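Coenzyme PQQ synthesis protein B (Methylobacterium extorquens, PDB 4Z7R) takes part in the biosynthesis of the cofactor pyrroloquinoline quinone and may help transport it or its precursor to the periplasm. Local coordinates at residues M1-G12 with R37-G48. Numbering follows the deposited sequence.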
ATOM      1  N   MET A   1      19.658  -3.975  20.605  0.83 12.33           N
ATOM      2  CA  MET A   1      18.722  -3.316  19.701  0.75 12.15           C
ATOM      3  C   MET A   1      18.116  -4.309  18.714  0.70 11.42           C
ATOM      4  O   MET A   1      18.832  -5.096  18.100  0.72 11.52           O
ATOM      5  CB  MET A   1      19.418  -2.186  18.936  0.84 12.17           C
ATOM      6  CG  MET A   1      18.521  -1.500  17.916  0.59 12.20           C
ATOM      7  SD  MET A   1      19.401  -0.431  16.757  0.91 21.66           S
ATOM      8  CE  MET A   1      20.495   0.455  17.865  0.96 14.44           C
ATOM      9  N   HIS A   2      16.795  -4.267  18.561  0.96 10.80           N
ATOM     10  CA  HIS A   2      16.113  -5.139  17.609  1.00 10.91           C
ATOM     11  C   HIS A   2      15.833  -4.399  16.311  1.00 10.12           C
ATOM     12  O   HIS A   2      15.338  -3.273  16.321  0.91  9.90           O
ATOM     13  CB  HIS A   2      14.801  -5.669  18.195  0.78 11.81           C
ATOM     14  CG  HIS A   2      14.969  -6.412  19.484  0.63 13.41           C
ATOM     15  ND1 HIS A   2      15.231  -7.763  19.535  0.63 14.27           N
ATOM     16  CD2 HIS A   2      14.908  -5.991  20.769  0.71 14.19           C
ATOM     17  CE1 HIS A   2      15.327  -8.143  20.796  0.55 14.81           C
ATOM     18  NE2 HIS A   2      15.136  -7.087  21.566  0.89 14.50           N
ATOM     19  N   VAL A   3      16.151  -5.037  15.191  1.00 10.20           N
ATOM     20  CA  VAL A   3      15.880  -4.452  13.886  1.00 10.37           C
ATOM     21  C   VAL A   3      15.107  -5.449  13.039  0.75  9.69           C
ATOM     22  O   VAL A   3      15.463  -6.620  12.985  0.94  9.15           O
ATOM     23  CB  VAL A   3      17.178  -4.056  13.148  0.53 12.11           C
ATOM     24  CG1 VAL A   3      16.851  -3.352  11.841  0.97 13.16           C
ATOM     25  CG2 VAL A   3      18.059  -3.180  14.030  0.95 12.46           C
ATOM     26  N   VAL A   4      14.042  -4.996  12.389  1.00  9.16           N
ATOM     27  CA  VAL A   4      13.399  -5.826  11.380  1.00  9.59           C
ATOM     28  C   VAL A   4      13.241  -5.044  10.081  0.82 10.50           C
ATOM     29  O   VAL A   4      12.731  -3.921  10.064  0.91 11.56           O
ATOM     30  CB  VAL A   4      12.028  -6.376  11.856  1.00 11.62           C
ATOM     31  CG1 VAL A   4      11.106  -5.258  12.309  0.60 11.75           C
ATOM     32  CG2 VAL A   4      11.379  -7.217  10.758  0.84 12.45           C
ATOM     33  N   ILE A   5      13.723  -5.634   8.996  0.98 10.36           N
ATOM     34  CA  ILE A   5      13.562  -5.043   7.678  0.82 10.07           C
ATOM     35  C   ILE A   5      12.204  -5.457   7.120  0.90 10.35           C
ATOM     36  O   ILE A   5      11.998  -6.618   6.770  0.97 10.88           O
ATOM     37  CB  ILE A   5      14.694  -5.472   6.730  0.99 10.34           C
ATOM     38  CG1 ILE A   5      16.048  -5.037   7.308  0.98 10.74           C
ATOM     39  CG2 ILE A   5      14.474  -4.893   5.340  0.83 10.66           C
ATOM     40  CD1 ILE A   5      17.233  -5.377   6.437  0.84 10.97           C
ATOM     41  N   LEU A   6      11.275  -4.507   7.068  1.00  9.74           N
ATOM     42  CA  LEU A   6       9.910  -4.790   6.629  0.99 10.08           C
ATOM     43  C   LEU A   6       9.815  -4.847   5.110  0.88 10.21           C
ATOM     44  O   LEU A   6       9.129  -5.703   4.552  0.84 10.53           O
ATOM     45  CB  LEU A   6       8.943  -3.738   7.173  0.97 10.52           C
ATOM     46  CG  LEU A   6       8.850  -3.619   8.696  0.64 11.08           C
ATOM     47  CD1 LEU A   6       7.923  -2.482   9.056  1.00 11.12           C
ATOM     48  CD2 LEU A   6       8.363  -4.918   9.315  0.96 11.30           C
ATOM     49  N   GLY A   7      10.502  -3.922   4.450  0.88 10.21           N
ATOM     50  CA  GLY A   7      10.553  -3.897   3.001  0.85 10.35           C
ATOM     51  C   GLY A   7      11.972  -3.609   2.563  0.80  9.84           C
ATOM     52  O   GLY A   7      12.596  -2.654   3.031  0.92 10.78           O
ATOM     53  N   SER A   8      12.480  -4.425   1.647  1.00  8.85           N
ATOM     54  CA  SER A   8      13.880  -4.340   1.253  0.86  8.72           C
ATOM     55  C   SER A   8      14.029  -3.865  -0.184  0.80  8.77           C
ATOM     56  O   SER A   8      15.146  -3.719  -0.684  0.91  8.30           O
ATOM     57  CB  SER A   8      14.567  -5.696   1.426  0.89  9.26           C
ATOM     58  OG  SER A   8      13.825  -6.726   0.788  0.98  9.90           O
ATOM     59  N   ALA A   9      12.905  -3.621  -0.847  1.00  9.06           N
ATOM     60  CA  ALA A   9      12.936  -3.182  -2.236  0.93  9.58           C
ATOM     61  C   ALA A   9      12.847  -1.665  -2.368  0.74 11.18           C
ATOM     62  O   ALA A   9      12.414  -0.972  -1.450  1.00 11.88           O
ATOM     63  CB  ALA A   9      11.815  -3.837  -3.023  1.00  8.81           C
ATOM     64  N   ALA A  10      13.267  -1.164  -3.524  0.93 11.86           N
ATOM     65  CA  ALA A  10      13.066   0.231  -3.892  0.94 11.96           C
ATOM     66  C   ALA A  10      11.611   0.462  -4.280  0.85 12.43           C
ATOM     67  O   ALA A  10      10.796  -0.461  -4.231  1.00 13.12           O
ATOM     68  CB  ALA A  10      13.991   0.622  -5.033  0.93 11.94           C
ATOM     69  N   GLY A  11      11.284   1.704  -4.627  0.97 12.01           N
ATOM     70  CA  GLY A  11       9.966   2.029  -5.142  1.00 11.05           C
ATOM     71  C   GLY A  11       9.530   1.022  -6.192  0.59 10.05           C
ATOM     72  O   GLY A  11      10.317   0.645  -7.058  1.00  9.84           O
ATOM     73  N   GLY A  12       8.288   0.563  -6.090  1.00  9.22           N
ATOM     74  CA  GLY A  12       7.743  -0.408  -7.022  0.93  9.73           C
ATOM     75  C   GLY A  12       7.729  -1.815  -6.454  0.89 10.17           C
ATOM     76  O   GLY A  12       6.904  -2.648  -6.836  1.00 10.60           O
ATOM     77  N   ARG A  37       9.490  -8.833  -2.772  0.88  8.80           N
ATOM     78  CA  ARG A  37       9.839  -7.868  -1.737  1.00  8.44           C
ATOM     79  C   ARG A  37       8.886  -6.685  -1.731  0.85  8.37           C
ATOM     80  O   ARG A  37       8.466  -6.204  -2.786  0.88  9.05           O
ATOM     81  CB  ARG A  37      11.267  -7.354  -1.928  1.00  8.58           C
ATOM     82  CG  ARG A  37      12.382  -8.344  -1.642  1.00  9.15           C
ATOM     83  CD  ARG A  37      13.693  -7.810  -2.218  0.87  9.04           C
ATOM     84  NE  ARG A  37      14.874  -8.461  -1.657  0.98  8.76           N
ATOM     85  CZ  ARG A  37      15.329  -9.649  -2.040  0.95  8.29           C
ATOM     86  NH1 ARG A  37      16.416 -10.154  -1.474  0.92  8.49           N
ATOM     87  NH2 ARG A  37      14.701 -10.330  -2.989  0.91  8.57           N
ATOM     88  N   THR A  38       8.553  -6.217  -0.534  0.86  8.38           N
ATOM     89  CA  THR A  38       7.779  -4.996  -0.376  1.00  8.56           C
ATOM     90  C   THR A  38       8.726  -3.793  -0.287  0.83  8.13           C
ATOM     91  O   THR A  38       9.945  -3.958  -0.200  1.00  9.18           O
ATOM     92  CB  THR A  38       6.868  -5.071   0.862  1.00  8.76           C
ATOM     93  OG1 THR A  38       7.652  -5.376   2.024  1.00  7.26           O
ATOM     94  CG2 THR A  38       5.816  -6.161   0.677  1.00 10.18           C
ATOM     95  N   GLN A  39       8.161  -2.590  -0.315  1.00  7.41           N
ATOM     96  CA  GLN A  39       8.943  -1.364  -0.469  0.88  8.13           C
ATOM     97  C   GLN A  39       9.558  -0.827   0.822  0.91  9.22           C
ATOM     98  O   GLN A  39       9.018  -1.017   1.910  0.76  8.90           O
ATOM     99  CB  GLN A  39       8.087  -0.284  -1.132  1.00  8.21           C
ATOM    100  CG  GLN A  39       7.826  -0.579  -2.610  0.96  8.63           C
ATOM    101  CD  GLN A  39       6.642   0.178  -3.171  0.76  8.14           C
ATOM    102  OE1 GLN A  39       6.798   1.243  -3.768  0.87  8.83           O
ATOM    103  NE2 GLN A  39       5.449  -0.374  -2.993  0.97  7.47           N
ATOM    104  N   SER A  40      10.689  -0.144   0.650  0.75  9.77           N
ATOM    105  CA  SER A  40      11.607   0.281   1.709  0.85 10.59           C
ATOM    106  C   SER A  40      10.979   0.774   3.010  0.82 10.66           C
ATOM    107  O   SER A  40      10.352   1.832   3.059  0.82 10.36           O
ATOM    108  CB  SER A  40      12.514   1.390   1.154  0.89 11.60           C
ATOM    109  OG  SER A  40      13.469   1.816   2.110  0.48 12.27           O
ATOM    110  N   SER A  41      11.192  -0.008   4.064  0.87 10.74           N
ATOM    111  CA  SER A  41      10.790   0.351   5.421  0.91 10.29           C
ATOM    112  C   SER A  41      11.442  -0.596   6.418  0.99  9.57           C
ATOM    113  O   SER A  41      11.583  -1.788   6.145  0.90 10.01           O
ATOM    114  CB  SER A  41       9.269   0.304   5.579  1.00 10.32           C
ATOM    115  OG  SER A  41       8.897   0.580   6.922  0.80 10.87           O
ATOM    116  N   ILE A  42      11.851  -0.069   7.569  1.00  8.91           N
ATOM    117  CA  ILE A  42      12.360  -0.909   8.648  0.95  9.19           C
ATOM    118  C   ILE A  42      11.747  -0.481   9.972  0.83  8.67           C
ATOM    119  O   ILE A  42      11.239   0.634  10.104  0.97  8.35           O
ATOM    120  CB  ILE A  42      13.909  -0.866   8.771  1.00 13.33           C
ATOM    121  CG1 ILE A  42      14.371   0.452   9.398  1.00 13.67           C
ATOM    122  CG2 ILE A  42      14.582  -1.123   7.414  1.00 13.20           C
ATOM    123  CD1 ILE A  42      15.844   0.460   9.792  1.00 13.58           C
ATOM    124  N   ALA A  43      11.778  -1.379  10.947  0.92  8.65           N
ATOM    125  CA  ALA A  43      11.323  -1.053  12.291  0.91  8.53           C
ATOM    126  C   ALA A  43      12.426  -1.364  13.290  0.80  8.57           C
ATOM    127  O   ALA A  43      13.125  -2.368  13.159  1.00  8.40           O
ATOM    128  CB  ALA A  43      10.055  -1.814  12.630  0.86  8.27           C
ATOM    129  N   VAL A  44      12.594  -0.492  14.276  0.96  9.35           N
ATOM    130  CA  VAL A  44      13.655  -0.659  15.261  1.00  9.92           C
ATOM    131  C   VAL A  44      13.083  -0.492  16.664  0.87 10.84           C
ATOM    132  O   VAL A  44      12.213   0.351  16.885  1.00 10.87           O
ATOM    133  CB  VAL A  44      14.804   0.356  15.030  0.94 10.86           C
ATOM    134  CG1 VAL A  44      15.890   0.196  16.082  0.84 11.10           C
ATOM    135  CG2 VAL A  44      15.393   0.190  13.635  1.00 10.19           C
ATOM    136  N   SER A  45      13.569  -1.296  17.606  1.00 11.42           N
ATOM    137  CA  SER A  45      13.111  -1.227  18.991  0.83 12.07           C
ATOM    138  C   SER A  45      14.264  -1.419  19.967  0.91 11.84           C
ATOM    139  O   SER A  45      15.149  -2.242  19.734  1.00 11.89           O
ATOM    140  CB  SER A  45      12.040  -2.283  19.257  1.00 12.76           C
ATOM    141  OG  SER A  45      11.674  -2.300  20.627  0.89 13.38           O
ATOM    142  N   PRO A  46      14.256  -0.660  21.073  0.80 11.91           N
ATOM    143  CA  PRO A  46      15.263  -0.859  22.118  0.62 12.50           C
ATOM    144  C   PRO A  46      14.930  -2.038  23.031  1.00 13.77           C
ATOM    145  O   PRO A  46      15.816  -2.544  23.716  0.89 14.48           O
ATOM    146  CB  PRO A  46      15.224   0.462  22.888  1.00 11.71           C
ATOM    147  CG  PRO A  46      13.803   0.901  22.771  0.93 11.97           C
ATOM    148  CD  PRO A  46      13.349   0.459  21.387  1.00 11.31           C
ATOM    149  N   ASP A  47      13.672  -2.476  23.027  1.00 13.77           N
ATOM    150  CA  ASP A  47      13.217  -3.453  24.013  0.95 14.55           C
ATOM    151  C   ASP A  47      12.435  -4.617  23.404  1.00 14.16           C
ATOM    152  O   ASP A  47      12.127  -5.587  24.093  0.87 14.43           O
ATOM    153  CB  ASP A  47      12.359  -2.761  25.082  1.00 15.22           C
ATOM    154  CG  ASP A  47      11.200  -1.968  24.491  0.78 15.95           C
ATOM    155  OD1 ASP A  47      10.729  -2.300  23.382  0.94 16.05           O
ATOM    156  OD2 ASP A  47      10.751  -1.008  25.145  0.92 16.19           O
ATOM    157  N   GLY A  48      12.114  -4.516  22.118  0.70 13.53           N
ATOM    158  CA  GLY A  48      11.375  -5.564  21.437  1.00 12.88           C
ATOM    159  C   GLY A  48       9.862  -5.482  21.557  0.72 12.55           C
ATOM    160  O   GLY A  48       9.152  -6.352  21.054  0.89 12.96           O
TER
HETATM  161  O   HOH W   1      14.554  -1.102   1.819  0.62 13.05           O
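Val4 fits a branch into the hollow over Ala43: its CG1, between backbone N and carbonyl carbon (chi1 55°), comes 3.6 Å from Ala43 CB. Leu6 CD1 also approaches this small methyl, to 4.2 Å of Ala43 CB, from the corner where the chain leaves the strand. On the opposite face the beta-branched Val3, Ile5, Ile42 and Val44 line up side by side; Leu190 of strand 188-193 packs on Val3 and Tyr192 on Ile42. Met1 and Val44 slant across each other, Met1 CG 3.6 Å from Val44 CG1. Strands 2-5 and 41-45 run antiparallel in one of two mixed sheets of this metallo-beta-lactamase-like fold. A classic beta bulge shifts their register by one: Leu6 N, weakly, and Gly7 N both donate to Ser41 O. Gly7 is pressed against the carbonyls of Thr38 and Gln39, where a CB would clash. Beyond, the methyl CB of Ala9 lies 3.7 Å from Arg37 CB. Extended Gln39 reaches the loop beside a zinc ion: OE1 takes a straight bond from Gly12 N (2.8 Å, 168°), above the amide plane, and another from Arg101 of the second subunit. At the far end His2 CD2 lies 3.4 Å from Gly48 N, which joins Asp47 N in donating to Ser45 OG, an ST turn.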